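Local atomic coordinates of Serine/threonine-protein kinase Tel1 (Chaetomium thermophilum, PDB entry 6SKY), a protein that probably acts as a DNA-damage sensor, an ATM-type kinase that phosphorylates serine or threonine followed by glutamine to activate checkpoint signalling. Residues His2636-Thr2639 and Arg2640-Asn2643; Ser2169-Phe2172 and Arg2173-Ala2177; Arg1796-Pro1799 and Phe1800-Leu1804. All blocks are in the same frame, centred on the assembly; numbering follows the deposited sequence.

Interaction 1. Residues His2636-Thr2639 and Arg2640-Asn2643; sequences HRET and RQRN
Glu-2638 and Arg-2642, one helical turn apart, both carry CG anti to the carbonyl carbon (chi1 -69° and -67°), which lays the two chains side by side and pointing the same way. The glutamate then folds at chi2 while the arginine stays extended, and the carboxylate meets the edge of the guanidinium. OE1 of Glu-2638 lies 2.6 Å from NH2 of Arg-2642 in a salt bridge whose hydrogen bond is bent and weak, the two planes being turned 45° apart. The same NH2 also donates to the backbone O of Glu-2638, at 3.1 Å and close to the guanidinium plane. One nitrogen thus grips both the carbonyl and the carboxylate of Glu-2638, while NH1 forms a salt bridge with Asp-1928. A leucine in place of Arg-2642 would probably leave both Glu-2638 and Asp-1928 without their positive mate and the Glu-2638 carbonyl without this side-chain donor. One residue back along the helix, NE2 of Gln-2641 sits over one face of the Arg-2637 guanidinium, toward its rim, 3.6 Å from NH1. The Arg-2637 tip also reaches Ser-2121 and Gly-2122 through weak bonds. The backbone bond from Arg-2640 N to His-2636 O (3.0 Å) starts this short helix at its N-cap, and at the other end Asn-2643, with positive phi and its N weakly bonded to Arg-2640 O, closes it in a Schellman motif.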
ATOM      1  N   HIS A2636       2.618  -9.143  17.381  1.00 26.46           N
ATOM      2  CA  HIS A2636       2.738  -8.992  15.943  1.00 26.46           C
ATOM      3  C   HIS A2636       3.345 -10.242  15.338  1.00 26.46           C
ATOM      4  O   HIS A2636       4.195 -10.889  15.940  1.00 26.46           O
ATOM      5  CB  HIS A2636       3.572  -7.776  15.605  1.00 26.46           C
ATOM      6  CG  HIS A2636       2.989  -6.504  16.123  1.00 26.46           C
ATOM      7  ND1 HIS A2636       2.269  -5.641  15.332  1.00 26.46           N
ATOM      8  CD2 HIS A2636       2.990  -5.965  17.363  1.00 26.46           C
ATOM      9  CE1 HIS A2636       1.865  -4.616  16.057  1.00 26.46           C
ATOM     10  NE2 HIS A2636       2.289  -4.789  17.293  1.00 26.46           N
ATOM     11  N   ARG A2637       2.897 -10.576  14.133  1.00 28.43           N
ATOM     12  CA  ARG A2637       3.247 -11.861  13.545  1.00 28.43           C
ATOM     13  C   ARG A2637       4.743 -11.969  13.284  1.00 28.43           C
ATOM     14  O   ARG A2637       5.348 -13.010  13.548  1.00 28.43           O
ATOM     15  CB  ARG A2637       2.438 -12.071  12.265  1.00 28.43           C
ATOM     16  CG  ARG A2637       3.037 -13.037  11.278  1.00 28.43           C
ATOM     17  CD  ARG A2637       2.286 -14.331  11.203  1.00 28.43           C
ATOM     18  NE  ARG A2637       3.052 -15.323  10.457  1.00 28.43           N
ATOM     19  CZ  ARG A2637       3.617 -16.399  10.998  1.00 28.43           C
ATOM     20  NH1 ARG A2637       4.301 -17.242  10.243  1.00 28.43           N
ATOM     21  NH2 ARG A2637       3.488 -16.638  12.292  1.00 28.43           N
ATOM     22  N   GLU A2638       5.366 -10.891  12.812  1.00 28.18           N
ATOM     23  CA  GLU A2638       6.756 -10.970  12.376  1.00 28.18           C
ATOM     24  C   GLU A2638       7.737 -10.992  13.537  1.00 28.18           C
ATOM     25  O   GLU A2638       8.746 -11.692  13.475  1.00 28.18           O
ATOM     26  CB  GLU A2638       7.082  -9.808  11.452  1.00 28.18           C
ATOM     27  CG  GLU A2638       6.396  -9.883  10.122  1.00 28.18           C
ATOM     28  CD  GLU A2638       6.853 -11.057   9.293  1.00 28.18           C
ATOM     29  OE1 GLU A2638       7.907 -11.641   9.605  1.00 28.18           O
ATOM     30  OE2 GLU A2638       6.156 -11.401   8.318  1.00 28.18           O
ATOM     31  N   THR A2639       7.481 -10.218  14.587  1.00 25.43           N
ATOM     32  CA  THR A2639       8.377 -10.233  15.733  1.00 25.43           C
ATOM     33  C   THR A2639       8.138 -11.439  16.619  1.00 25.43           C
ATOM     34  O   THR A2639       9.068 -11.925  17.257  1.00 25.43           O
ATOM     35  CB  THR A2639       8.214  -8.960  16.546  1.00 25.43           C
ATOM     36  OG1 THR A2639       6.844  -8.804  16.894  1.00 25.43           O
ATOM     37  CG2 THR A2639       8.649  -7.782  15.750  1.00 25.43           C
ATOM     38  N   ARG A2640       6.908 -11.932  16.669  1.00 27.84           N
ATOM     39  CA  ARG A2640       6.612 -13.118  17.454  1.00 27.84           C
ATOM     40  C   ARG A2640       7.116 -14.377  16.773  1.00 27.84           C
ATOM     41  O   ARG A2640       7.530 -15.322  17.450  1.00 27.84           O
ATOM     42  CB  ARG A2640       5.115 -13.188  17.698  1.00 27.84           C
ATOM     43  CG  ARG A2640       4.581 -14.479  18.217  1.00 27.84           C
ATOM     44  CD  ARG A2640       3.082 -14.357  18.303  1.00 27.84           C
ATOM     45  NE  ARG A2640       2.421 -15.625  18.560  1.00 27.84           N
ATOM     46  CZ  ARG A2640       1.115 -15.753  18.754  1.00 27.84           C
ATOM     47  NH1 ARG A2640       0.588 -16.947  18.979  1.00 27.84           N
ATOM     48  NH2 ARG A2640       0.336 -14.683  18.731  1.00 27.84           N
ATOM     49  N   GLN A2641       7.102 -14.409  15.443  1.00 27.82           N
ATOM     50  CA  GLN A2641       7.631 -15.558  14.725  1.00 27.82           C
ATOM     51  C   GLN A2641       9.115 -15.754  14.988  1.00 27.82           C
ATOM     52  O   GLN A2641       9.602 -16.886  14.974  1.00 27.82           O
ATOM     53  CB  GLN A2641       7.367 -15.378  13.238  1.00 27.82           C
ATOM     54  CG  GLN A2641       7.922 -16.457  12.365  1.00 27.82           C
ATOM     55  CD  GLN A2641       7.976 -16.039  10.923  1.00 27.82           C
ATOM     56  OE1 GLN A2641       8.757 -16.575  10.139  1.00 27.82           O
ATOM     57  NE2 GLN A2641       7.150 -15.070  10.559  1.00 27.82           N
ATOM     58  N   ARG A2642       9.844 -14.673  15.244  1.00 25.52           N
ATOM     59  CA  ARG A2642      11.277 -14.700  15.481  1.00 25.52           C
ATOM     60  C   ARG A2642      11.645 -14.575  16.946  1.00 25.52           C
ATOM     61  O   ARG A2642      12.830 -14.492  17.261  1.00 25.52           O
ATOM     62  CB  ARG A2642      11.951 -13.580  14.702  1.00 25.52           C
ATOM     63  CG  ARG A2642      11.875 -13.775  13.235  1.00 25.52           C
ATOM     64  CD  ARG A2642      12.102 -12.502  12.496  1.00 25.52           C
ATOM     65  NE  ARG A2642      12.145 -12.746  11.065  1.00 25.52           N
ATOM     66  CZ  ARG A2642      11.073 -12.885  10.299  1.00 25.52           C
ATOM     67  NH1 ARG A2642      11.212 -13.107   9.006  1.00 25.52           N
ATOM     68  NH2 ARG A2642       9.867 -12.801  10.822  1.00 25.52           N
ATOM     69  N   ASN A2643      10.665 -14.554  17.842  1.00 26.08           N
ATOM     70  CA  ASN A2643      10.899 -14.403  19.277  1.00 26.08           C
ATOM     71  C   ASN A2643      11.751 -13.181  19.575  1.00 26.08           C
ATOM     72  O   ASN A2643      12.640 -13.216  20.422  1.00 26.08           O
ATOM     73  CB  ASN A2643      11.539 -15.652  19.873  1.00 26.08           C
ATOM     74  CG  ASN A2643      10.841 -16.913  19.461  1.00 26.08           C
ATOM     75  OD1 ASN A2643      11.478 -17.891  19.087  1.00 26.08           O
ATOM     76  ND2 ASN A2643       9.522 -16.900  19.515  1.00 26.08           N
TER

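Interaction 2. Residues Ser2169-Phe2172 and Arg2173-Ala2177; sequences SDIF and RFHRA
His-2175 turns its ring back onto Ile-2171: with CG beside its own backbone N (chi1 -82°), ND1 comes to 3.4 Å from the Ile-2171 O and donates a weak hydrogen bond. The carbonyl meets the edge of the imidazole and also takes a weak bond from the backbone N of His-2175, so two donors of one residue share a single acceptor. Arg-2173 behaves differently. Its CG stands opposite the backbone N, and a bend at chi3 (-57°) brings the guanidinium over Ser-2169; CZ of Arg-2173 lies 4.0 Å from the Ser-2169 O, which sits above one face of the group. This end is held from outside by a salt bridge of NH1 with Glu-2209; Asp-2170 OD1, at 4.2 Å from Arg-2173 NH2, is too far for a second one. CD1 of Phe-2172 meets CB of Ala-2177 at 4.4 Å, while its ring packs on helices 2124-2143 and 2178-2189. The Phe-2172 O accepts a straight bond from Ala-2177 N (3.2 Å, 166° at the hydrogen), and Arg-2176 N bonds to Arg-2173 O. With Arg-2176 at positive phi, these two bonds make a Schellman motif, the apolar contact beside it, and Ala-2177 then N-caps the next helix.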
ATOM      1  N   SER A2169     -10.649 -19.738   9.168  1.00 24.55           N
ATOM      2  CA  SER A2169     -10.664 -18.341   8.751  1.00 24.55           C
ATOM      3  C   SER A2169     -10.053 -17.436   9.811  1.00 24.55           C
ATOM      4  O   SER A2169      -9.332 -16.491   9.481  1.00 24.55           O
ATOM      5  CB  SER A2169     -12.082 -17.903   8.425  1.00 24.55           C
ATOM      6  OG  SER A2169     -12.827 -17.756   9.610  1.00 24.55           O
ATOM      7  N   ASP A2170     -10.311 -17.716  11.089  1.00 24.46           N
ATOM      8  CA  ASP A2170      -9.584 -17.009  12.148  1.00 24.46           C
ATOM      9  C   ASP A2170      -8.075 -17.177  11.993  1.00 24.46           C
ATOM     10  O   ASP A2170      -7.311 -16.197  12.028  1.00 24.46           O
ATOM     11  CB  ASP A2170     -10.012 -17.511  13.521  1.00 24.46           C
ATOM     12  CG  ASP A2170     -11.496 -17.467  13.718  1.00 24.46           C
ATOM     13  OD1 ASP A2170     -12.198 -16.942  12.838  1.00 24.46           O
ATOM     14  OD2 ASP A2170     -11.970 -17.969  14.755  1.00 24.46           O
ATOM     15  N   ILE A2171      -7.626 -18.425  11.835  1.00 22.25           N
ATOM     16  CA  ILE A2171      -6.187 -18.677  11.744  1.00 22.25           C
ATOM     17  C   ILE A2171      -5.586 -17.941  10.556  1.00 22.25           C
ATOM     18  O   ILE A2171      -4.550 -17.283  10.677  1.00 22.25           O
ATOM     19  CB  ILE A2171      -5.896 -20.183  11.668  1.00 22.25           C
ATOM     20  CG1 ILE A2171      -6.404 -20.881  12.912  1.00 22.25           C
ATOM     21  CG2 ILE A2171      -4.429 -20.410  11.555  1.00 22.25           C
ATOM     22  CD1 ILE A2171      -6.471 -22.351  12.773  1.00 22.25           C
ATOM     23  N   PHE A2172      -6.214 -18.048   9.388  1.00 22.01           N
ATOM     24  CA  PHE A2172      -5.693 -17.382   8.201  1.00 22.01           C
ATOM     25  C   PHE A2172      -5.729 -15.875   8.338  1.00 22.01           C
ATOM     26  O   PHE A2172      -4.933 -15.181   7.705  1.00 22.01           O
ATOM     27  CB  PHE A2172      -6.486 -17.794   6.967  1.00 22.01           C
ATOM     28  CG  PHE A2172      -6.112 -19.130   6.431  1.00 22.01           C
ATOM     29  CD1 PHE A2172      -4.797 -19.471   6.265  1.00 22.01           C
ATOM     30  CD2 PHE A2172      -7.080 -20.049   6.105  1.00 22.01           C
ATOM     31  CE1 PHE A2172      -4.454 -20.697   5.782  1.00 22.01           C
ATOM     32  CE2 PHE A2172      -6.741 -21.273   5.623  1.00 22.01           C
ATOM     33  CZ  PHE A2172      -5.427 -21.600   5.461  1.00 22.01           C
ATOM     34  N   ARG A2173      -6.660 -15.343   9.123  1.00 24.04           N
ATOM     35  CA  ARG A2173      -6.681 -13.906   9.328  1.00 24.04           C
ATOM     36  C   ARG A2173      -5.470 -13.445  10.117  1.00 24.04           C
ATOM     37  O   ARG A2173      -4.872 -12.419   9.785  1.00 24.04           O
ATOM     38  CB  ARG A2173      -7.966 -13.489  10.027  1.00 24.04           C
ATOM     39  CG  ARG A2173      -8.126 -11.998  10.141  1.00 24.04           C
ATOM     40  CD  ARG A2173      -9.575 -11.601  10.302  1.00 24.04           C
ATOM     41  NE  ARG A2173     -10.412 -12.093   9.218  1.00 24.04           N
ATOM     42  CZ  ARG A2173     -11.369 -12.993   9.381  1.00 24.04           C
ATOM     43  NH1 ARG A2173     -12.093 -13.393   8.348  1.00 24.04           N
ATOM     44  NH2 ARG A2173     -11.608 -13.486  10.587  1.00 24.04           N
ATOM     45  N   PHE A2174      -5.076 -14.182  11.160  1.00 25.56           N
ATOM     46  CA  PHE A2174      -3.904 -13.726  11.908  1.00 25.56           C
ATOM     47  C   PHE A2174      -2.639 -13.724  11.054  1.00 25.56           C
ATOM     48  O   PHE A2174      -1.753 -12.892  11.259  1.00 25.56           O
ATOM     49  CB  PHE A2174      -3.670 -14.557  13.162  1.00 25.56           C
ATOM     50  CG  PHE A2174      -2.459 -14.113  13.942  1.00 25.56           C
ATOM     51  CD1 PHE A2174      -2.526 -13.029  14.790  1.00 25.56           C
ATOM     52  CD2 PHE A2174      -1.248 -14.756  13.799  1.00 25.56           C
ATOM     53  CE1 PHE A2174      -1.414 -12.607  15.489  1.00 25.56           C
ATOM     54  CE2 PHE A2174      -0.136 -14.336  14.498  1.00 25.56           C
ATOM     55  CZ  PHE A2174      -0.221 -13.263  15.344  1.00 25.56           C
ATOM     56  N   HIS A2175      -2.517 -14.647  10.113  1.00 22.26           N
ATOM     57  CA  HIS A2175      -1.335 -14.691   9.263  1.00 22.26           C
ATOM     58  C   HIS A2175      -1.348 -13.647   8.162  1.00 22.26           C
ATOM     59  O   HIS A2175      -0.412 -13.618   7.361  1.00 22.26           O
ATOM     60  CB  HIS A2175      -1.187 -16.067   8.620  1.00 22.26           C
ATOM     61  CG  HIS A2175      -0.542 -17.086   9.498  1.00 22.26           C
ATOM     62  ND1 HIS A2175      -1.132 -17.558  10.645  1.00 22.26           N
ATOM     63  CD2 HIS A2175       0.638 -17.731   9.390  1.00 22.26           C
ATOM     64  CE1 HIS A2175      -0.340 -18.447  11.211  1.00 22.26           C
ATOM     65  NE2 HIS A2175       0.741 -18.571  10.467  1.00 22.26           N
ATOM     66  N   ARG A2176      -2.385 -12.815   8.089  1.00 28.05           N
ATOM     67  CA  ARG A2176      -2.539 -11.823   7.027  1.00 28.05           C
ATOM     68  C   ARG A2176      -2.482 -12.471   5.650  1.00 28.05           C
ATOM     69  O   ARG A2176      -1.833 -11.964   4.736  1.00 28.05           O
ATOM     70  CB  ARG A2176      -1.494 -10.715   7.140  1.00 28.05           C
ATOM     71  CG  ARG A2176      -1.434 -10.044   8.491  1.00 28.05           C
ATOM     72  CD  ARG A2176      -2.708  -9.302   8.788  1.00 28.05           C
ATOM     73  NE  ARG A2176      -2.619  -8.511  10.010  1.00 28.05           N
ATOM     74  CZ  ARG A2176      -2.057  -7.309  10.082  1.00 28.05           C
ATOM     75  NH1 ARG A2176      -2.028  -6.657  11.236  1.00 28.05           N
ATOM     76  NH2 ARG A2176      -1.517  -6.760   9.002  1.00 28.05           N
ATOM     77  N   ALA A2177      -3.164 -13.596   5.496  1.00 24.46           N
ATOM     78  CA  ALA A2177      -3.248 -14.298   4.220  1.00 24.46           C
ATOM     79  C   ALA A2177      -4.574 -13.917   3.579  1.00 24.46           C
ATOM     80  O   ALA A2177      -5.616 -14.483   3.909  1.00 24.46           O
ATOM     81  CB  ALA A2177      -3.125 -15.802   4.419  1.00 24.46           C
TER

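Interaction 3. Residues Arg1796-Pro1799 and Phe1800-Leu1804; sequences RAFP and FVVHL
This is a proline-kinked turn, a buried contact within helix 1793-1808 of the alpha-solenoid, where side chains three to four residues apart pack along one helix. Pro-1799 has no N-H to give to the turn before it, and the helix kinks there. The disturbance shows one residue later as well: the O of Arg-1796 lies 5.7 Å from the N of Phe-1800, well beyond bonding. Instead the aromatic side chain comes to that carbonyl, with CE2 of Phe-1800 at 3.9 Å from the Arg-1796 O. A first torsion of -56° sets CG of Phe-1800 beside its backbone N and lets the ring lean back along the helix, where it also meets Tyr-1848 edge to face. Regular bonding resumes at once. Val-1801 N reaches Ala-1797 O at 3.2 Å, Val-1802 N reaches Phe-1798 O at 3.0 Å in an almost straight bond, and His-1803 N reaches Pro-1799 O at 2.9 Å. The main side-chain contact is a CH-pi interaction: CG2 of Val-1802 stands over one face of the Phe-1798 ring, 4.1 Å from its centroid and somewhat toward the rim. Phe-1798 has CG anti to its backbone N (chi1 -165°), which turns a face of the ring to the valine methyl, and Trp-1762 and helix 1836-1849 pack on it too. His-1803 turns its polar end elsewhere, bonding through ND1 to Ser-1670. Between side chains the contact is therefore wholly apolar, so side-chain cohesion here rests on apolar packing, beside the backbone bonds, with no charge pairing across the turn.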
ATOM      1  N   ARG A1796      32.038 -46.283  12.387  1.00 41.07           N
ATOM      2  CA  ARG A1796      31.813 -45.703  13.703  1.00 41.07           C
ATOM      3  C   ARG A1796      33.115 -45.318  14.383  1.00 41.07           C
ATOM      4  O   ARG A1796      33.116 -44.427  15.234  1.00 41.07           O
ATOM      5  CB  ARG A1796      31.034 -46.671  14.594  1.00 41.07           C
ATOM      6  CG  ARG A1796      29.778 -47.206  13.962  1.00 41.07           C
ATOM      7  CD  ARG A1796      28.689 -47.468  14.980  1.00 41.07           C
ATOM      8  NE  ARG A1796      29.099 -48.369  16.050  1.00 41.07           N
ATOM      9  CZ  ARG A1796      29.116 -49.695  15.953  1.00 41.07           C
ATOM     10  NH1 ARG A1796      28.758 -50.286  14.825  1.00 41.07           N
ATOM     11  NH2 ARG A1796      29.503 -50.433  16.986  1.00 41.07           N
ATOM     12  N   ALA A1797      34.220 -45.963  14.026  1.00 34.14           N
ATOM     13  CA  ALA A1797      35.485 -45.754  14.708  1.00 34.14           C
ATOM     14  C   ALA A1797      36.472 -44.916  13.918  1.00 34.14           C
ATOM     15  O   ALA A1797      37.556 -44.637  14.423  1.00 34.14           O
ATOM     16  CB  ALA A1797      36.125 -47.097  15.046  1.00 34.14           C
ATOM     17  N   PHE A1798      36.131 -44.512  12.702  1.00 32.11           N
ATOM     18  CA  PHE A1798      37.081 -43.797  11.852  1.00 32.11           C
ATOM     19  C   PHE A1798      37.631 -42.514  12.465  1.00 32.11           C
ATOM     20  O   PHE A1798      38.862 -42.328  12.445  1.00 32.11           O
ATOM     21  CB  PHE A1798      36.412 -43.535  10.503  1.00 32.11           C
ATOM     22  CG  PHE A1798      37.353 -43.146   9.430  1.00 32.11           C
ATOM     23  CD1 PHE A1798      38.176 -44.081   8.855  1.00 32.11           C
ATOM     24  CD2 PHE A1798      37.408 -41.849   8.982  1.00 32.11           C
ATOM     25  CE1 PHE A1798      39.037 -43.728   7.870  1.00 32.11           C
ATOM     26  CE2 PHE A1798      38.270 -41.495   7.994  1.00 32.11           C
ATOM     27  CZ  PHE A1798      39.085 -42.434   7.438  1.00 32.11           C
ATOM     28  N   PRO A1799      36.818 -41.595  13.003  1.00 29.89           N
ATOM     29  CA  PRO A1799      37.403 -40.366  13.551  1.00 29.89           C
ATOM     30  C   PRO A1799      38.358 -40.609  14.697  1.00 29.89           C
ATOM     31  O   PRO A1799      39.390 -39.942  14.788  1.00 29.89           O
ATOM     32  CB  PRO A1799      36.170 -39.580  14.000  1.00 29.89           C
ATOM     33  CG  PRO A1799      35.096 -40.092  13.193  1.00 29.89           C
ATOM     34  CD  PRO A1799      35.351 -41.536  13.061  1.00 29.89           C
ATOM     35  N   PHE A1800      38.039 -41.548  15.581  1.00 30.55           N
ATOM     36  CA  PHE A1800      38.907 -41.815  16.716  1.00 30.55           C
ATOM     37  C   PHE A1800      40.251 -42.355  16.261  1.00 30.55           C
ATOM     38  O   PHE A1800      41.293 -41.987  16.808  1.00 30.55           O
ATOM     39  CB  PHE A1800      38.232 -42.794  17.665  1.00 30.55           C
ATOM     40  CG  PHE A1800      36.895 -42.343  18.139  1.00 30.55           C
ATOM     41  CD1 PHE A1800      36.755 -41.165  18.826  1.00 30.55           C
ATOM     42  CD2 PHE A1800      35.783 -43.102  17.916  1.00 30.55           C
ATOM     43  CE1 PHE A1800      35.533 -40.755  19.264  1.00 30.55           C
ATOM     44  CE2 PHE A1800      34.563 -42.688  18.359  1.00 30.55           C
ATOM     45  CZ  PHE A1800      34.444 -41.515  19.033  1.00 30.55           C
ATOM     46  N   VAL A1801      40.251 -43.214  15.247  1.00 30.20           N
ATOM     47  CA  VAL A1801      41.502 -43.761  14.741  1.00 30.20           C
ATOM     48  C   VAL A1801      42.338 -42.665  14.106  1.00 30.20           C
ATOM     49  O   VAL A1801      43.543 -42.553  14.365  1.00 30.20           O
ATOM     50  CB  VAL A1801      41.222 -44.900  13.750  1.00 30.20           C
ATOM     51  CG1 VAL A1801      42.506 -45.402  13.157  1.00 30.20           C
ATOM     52  CG2 VAL A1801      40.499 -46.022  14.437  1.00 30.20           C
ATOM     53  N   VAL A1802      41.719 -41.848  13.252  1.00 28.06           N
ATOM     54  CA  VAL A1802      42.456 -40.768  12.602  1.00 28.06           C
ATOM     55  C   VAL A1802      43.071 -39.843  13.641  1.00 28.06           C
ATOM     56  O   VAL A1802      44.246 -39.473  13.551  1.00 28.06           O
ATOM     57  CB  VAL A1802      41.542 -39.998  11.641  1.00 28.06           C
ATOM     58  CG1 VAL A1802      42.229 -38.761  11.171  1.00 28.06           C
ATOM     59  CG2 VAL A1802      41.185 -40.854  10.474  1.00 28.06           C
ATOM     60  N   HIS A1803      42.290 -39.467  14.654  1.00 27.09           N
ATOM     61  CA  HIS A1803      42.809 -38.568  15.672  1.00 27.09           C
ATOM     62  C   HIS A1803      43.938 -39.208  16.462  1.00 27.09           C
ATOM     63  O   HIS A1803      44.937 -38.551  16.754  1.00 27.09           O
ATOM     64  CB  HIS A1803      41.698 -38.127  16.612  1.00 27.09           C
ATOM     65  CG  HIS A1803      42.186 -37.350  17.790  1.00 27.09           C
ATOM     66  ND1 HIS A1803      41.875 -37.687  19.085  1.00 27.09           N
ATOM     67  CD2 HIS A1803      42.976 -36.258  17.867  1.00 27.09           C
ATOM     68  CE1 HIS A1803      42.450 -36.835  19.912  1.00 27.09           C
ATOM     69  NE2 HIS A1803      43.124 -35.957  19.196  1.00 27.09           N
ATOM     70  N   LEU A1804      43.800 -40.481  16.834  1.00 32.80           N
ATOM     71  CA  LEU A1804      44.849 -41.129  17.614  1.00 32.80           C
ATOM     72  C   LEU A1804      46.154 -41.196  16.838  1.00 32.80           C
ATOM     73  O   LEU A1804      47.226 -40.934  17.392  1.00 32.80           O
ATOM     74  CB  LEU A1804      44.410 -42.525  18.034  1.00 32.80           C
ATOM     75  CG  LEU A1804      43.497 -42.609  19.247  1.00 32.80           C
ATOM     76  CD1 LEU A1804      42.956 -43.996  19.380  1.00 32.80           C
ATOM     77  CD2 LEU A1804      44.260 -42.245  20.481  1.00 32.80           C
TER

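Overall arrangement
Along the chain the order is interaction 3, then 2, then 1. Interactions 1 and 2 lie close in space, their centres 15 Å apart, although they belong to different regions: helix 2637-2641 is part of the kinase region and helix 2154-2174 of the FAT region. The two touch, Arg-2637 and Arg-2640 packing on Phe-2174 and Arg-2637 also on His-2175, so this short helix and the C-terminal end of helix 2154-2174 meet between the FAT and kinase regions. Interaction 3 stands apart on helix 1793-1808 of the solenoid, its centre 44 Å from that of interaction 1 and 52 Å from that of interaction 2. All three lie away from the nucleotide and magnesium sites, belonging to the helical framework of the kinase.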